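Side-chain contact in epsin-2 (Saccharomyces cerevisiae, PDB 6ENR), which binds membranes enriched in PtdIns(4,5)P2 and PtdIns(3,5)P2, probably through this ENTH domain, and is required for endocytosis and actin localization: residues Arg24-Asn29 against Leu77-Tyr82. Sequence-based numbering, arbitrary orientation.
Sequences RDATAN and LTVLDY
No flat group takes part where A26 and T27 meet V79; the guanidinium of R24 lies away from V79, with D25 OD1 in its plane at one edge, a long salt bridge of 3.7 Å from R24 NE. The contact is buried helix packing in the all-helical ENTH domain, joining segment 24-29 on helix 19-26 to the middle of helix 70-86. The evidence for apolar packing is that every close approach is between methyl carbons: V79 CG2 is the single methyl that reaches both partners, lying 4.3 Å from A26 CB and 4.0 Å from T27 CG2. The nearest CA atoms across the contact, those of A26 and V79, are 7.8 Å apart, and only 76 Å² is buried, so the touch is light. L59 of helix 49-63 touches both T27 and V79, while helix 36-45 adds T38 against A26 and L39 against V79. The T27 and V79 side chains cross at about a right angle. T27 has chi1 64°, which sends its methyl to V79; OG1, between backbone N and carbonyl carbon, is hydrogen-bonded to V23 O, four residues back, and to R62 NH1 of helix 49-63. V79, with chi1 171°, holds CG1 anti to its backbone N, leaving CG2 to meet T27 CG2.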
ATOM      1  N   ARG A  24      -1.463  10.821  -4.257  1.00 20.14           N
ATOM      2  CA  ARG A  24      -1.644  10.660  -5.716  1.00 22.11           C
ATOM      3  C   ARG A  24      -0.289  10.460  -6.402  1.00 20.86           C
ATOM      4  O   ARG A  24      -0.072   9.507  -7.191  1.00 17.09           O
ATOM      5  CB  ARG A  24      -2.459  11.891  -6.256  1.00 25.84           C
ATOM      6  CG  ARG A  24      -2.834  11.901  -7.751  1.00 34.09           C
ATOM      7  CD  ARG A  24      -3.284  13.309  -8.215  1.00 37.00           C
ATOM      8  NE  ARG A  24      -2.149  14.271  -8.254  1.00 43.23           N
ATOM      9  CZ  ARG A  24      -2.233  15.573  -8.563  1.00 41.70           C
ATOM     10  NH1 ARG A  24      -3.407  16.125  -8.877  1.00 43.58           N
ATOM     11  NH2 ARG A  24      -1.140  16.333  -8.563  1.00 35.36           N
ATOM     12  N   ASP A  25       0.716  11.265  -6.044  1.00 20.55           N
ATOM     13  CA  ASP A  25       2.020  11.107  -6.681  1.00 23.27           C
ATOM     14  C   ASP A  25       2.728   9.818  -6.322  1.00 20.15           C
ATOM     15  O   ASP A  25       3.373   9.150  -7.197  1.00 18.55           O
ATOM     16  CB  ASP A  25       2.886  12.334  -6.358  1.00 29.65           C
ATOM     17  CG  ASP A  25       2.375  13.596  -7.020  1.00 36.55           C
ATOM     18  OD1 ASP A  25       1.412  13.552  -7.814  1.00 38.03           O
ATOM     19  OD2 ASP A  25       2.929  14.686  -6.704  1.00 42.87           O
ATOM     20  N   ALA A  26       2.570   9.414  -5.074  1.00 17.02           N
ATOM     21  CA  ALA A  26       3.172   8.201  -4.551  1.00 17.83           C
ATOM     22  C   ALA A  26       2.682   6.923  -5.262  1.00 17.24           C
ATOM     23  O   ALA A  26       3.359   5.934  -5.203  1.00 18.24           O
ATOM     24  CB  ALA A  26       2.882   8.069  -3.071  1.00 19.21           C
ATOM     25  N   THR A  27       1.473   6.989  -5.848  1.00 14.18           N
ATOM     26  CA  THR A  27       0.782   5.825  -6.406  1.00 15.02           C
ATOM     27  C   THR A  27       0.456   6.005  -7.873  1.00 17.19           C
ATOM     28  O   THR A  27      -0.272   5.192  -8.422  1.00 16.40           O
ATOM     29  CB  THR A  27      -0.466   5.498  -5.594  1.00 15.80           C
ATOM     30  OG1 THR A  27      -1.399   6.572  -5.699  1.00 15.82           O
ATOM     31  CG2 THR A  27      -0.051   5.268  -4.164  1.00 15.86           C
ATOM     32  N   ALA A  28       1.081   7.014  -8.506  1.00 15.74           N
ATOM     33  CA  ALA A  28       0.841   7.337  -9.889  1.00 18.70           C
ATOM     34  C   ALA A  28       1.274   6.203 -10.835  1.00 18.12           C
ATOM     35  O   ALA A  28       2.177   5.393 -10.551  1.00 18.23           O
ATOM     36  CB  ALA A  28       1.536   8.688 -10.268  1.00 18.26           C
ATOM     37  N   ASN A  29       0.604   6.182 -11.976  1.00 20.47           N
ATOM     38  CA  ASN A  29       0.812   5.169 -13.001  1.00 20.88           C
ATOM     39  C   ASN A  29       2.054   5.522 -13.796  1.00 21.51           C
ATOM     40  O   ASN A  29       1.966   6.114 -14.892  1.00 26.11           O
ATOM     41  CB  ASN A  29      -0.450   5.089 -13.951  1.00 22.46           C
ATOM     42  CG  ASN A  29      -0.327   3.954 -14.976  1.00 24.91           C
ATOM     43  OD1 ASN A  29       0.479   3.030 -14.759  1.00 26.69           O
ATOM     44  ND2 ASN A  29      -1.086   4.018 -16.081  1.00 23.03           N
ATOM     45  N   LEU A  77       0.302  -0.970  -2.848  1.00 16.71           N
ATOM     46  CA  LEU A  77       0.793  -2.020  -1.981  1.00 17.42           C
ATOM     47  C   LEU A  77       2.071  -1.653  -1.288  1.00 17.05           C
ATOM     48  O   LEU A  77       2.218  -1.998  -0.093  1.00 15.36           O
ATOM     49  CB  LEU A  77       0.988  -3.366  -2.684  1.00 20.20           C
ATOM     50  CG  LEU A  77      -0.242  -4.246  -2.861  1.00 20.78           C
ATOM     51  CD1 LEU A  77       0.148  -5.464  -3.637  1.00 20.91           C
ATOM     52  CD2 LEU A  77      -0.803  -4.654  -1.521  1.00 21.46           C
ATOM     53  N   THR A  78       3.007  -1.015  -2.004  1.00 17.07           N
ATOM     54  CA  THR A  78       4.264  -0.575  -1.360  1.00 16.52           C
ATOM     55  C   THR A  78       3.964   0.393  -0.217  1.00 14.99           C
ATOM     56  O   THR A  78       4.592   0.321   0.896  1.00 16.07           O
ATOM     57  CB  THR A  78       5.211   0.089  -2.377  1.00 20.00           C
ATOM     58  OG1 THR A  78       5.477  -0.864  -3.434  1.00 20.54           O
ATOM     59  CG2 THR A  78       6.569   0.480  -1.707  1.00 20.25           C
ATOM     60  N   VAL A  79       3.072   1.361  -0.508  1.00 13.37           N
ATOM     61  CA  VAL A  79       2.631   2.354   0.521  1.00 13.60           C
ATOM     62  C   VAL A  79       2.017   1.645   1.681  1.00 13.13           C
ATOM     63  O   VAL A  79       2.305   1.946   2.828  1.00 13.06           O
ATOM     64  CB  VAL A  79       1.700   3.481  -0.086  1.00 14.64           C
ATOM     65  CG1 VAL A  79       1.109   4.335   0.997  1.00 15.25           C
ATOM     66  CG2 VAL A  79       2.402   4.309  -1.109  1.00 14.28           C
ATOM     67  N   LEU A  80       1.154   0.646   1.411  1.00 13.18           N
ATOM     68  CA  LEU A  80       0.476   0.000   2.499  1.00 17.21           C
ATOM     69  C   LEU A  80       1.484  -0.776   3.405  1.00 16.76           C
ATOM     70  O   LEU A  80       1.435  -0.712   4.637  1.00 15.60           O
ATOM     71  CB  LEU A  80      -0.609  -0.868   1.901  1.00 17.46           C
ATOM     72  CG  LEU A  80      -1.819  -1.238   2.672  1.00 20.68           C
ATOM     73  CD1 LEU A  80      -2.462  -0.044   3.358  1.00 19.32           C
ATOM     74  CD2 LEU A  80      -2.765  -2.011   1.755  1.00 19.41           C
ATOM     75  N   ASP A  81       2.394  -1.462   2.734  1.00 17.17           N
ATOM     76  CA  ASP A  81       3.417  -2.227   3.372  1.00 18.39           C
ATOM     77  C   ASP A  81       4.214  -1.325   4.321  1.00 16.27           C
ATOM     78  O   ASP A  81       4.532  -1.750   5.438  1.00 17.82           O
ATOM     79  CB  ASP A  81       4.372  -2.842   2.308  1.00 20.12           C
ATOM     80  CG  ASP A  81       5.079  -4.111   2.781  1.00 22.05           C
ATOM     81  OD1 ASP A  81       4.481  -4.872   3.548  1.00 22.58           O
ATOM     82  OD2 ASP A  81       6.222  -4.388   2.357  1.00 27.99           O
ATOM     83  N   TYR A  82       4.524  -0.092   3.902  1.00 14.54           N
ATOM     84  CA  TYR A  82       5.264   0.863   4.720  1.00 14.12           C
ATOM     85  C   TYR A  82       4.391   1.357   5.883  1.00 16.03           C
ATOM     86  O   TYR A  82       4.807   1.346   7.018  1.00 14.81           O
ATOM     87  CB  TYR A  82       5.766   2.048   3.875  1.00 14.91           C
ATOM     88  CG  TYR A  82       6.771   2.902   4.579  1.00 15.75           C
ATOM     89  CD1 TYR A  82       8.146   2.605   4.490  1.00 17.11           C
ATOM     90  CD2 TYR A  82       6.389   4.000   5.315  1.00 14.28           C
ATOM     91  CE1 TYR A  82       9.108   3.402   5.143  1.00 18.01           C
ATOM     92  CE2 TYR A  82       7.314   4.750   6.000  1.00 16.39           C
ATOM     93  CZ  TYR A  82       8.690   4.421   5.891  1.00 16.71           C
ATOM     94  OH  TYR A  82       9.563   5.155   6.563  1.00 17.79           O
TER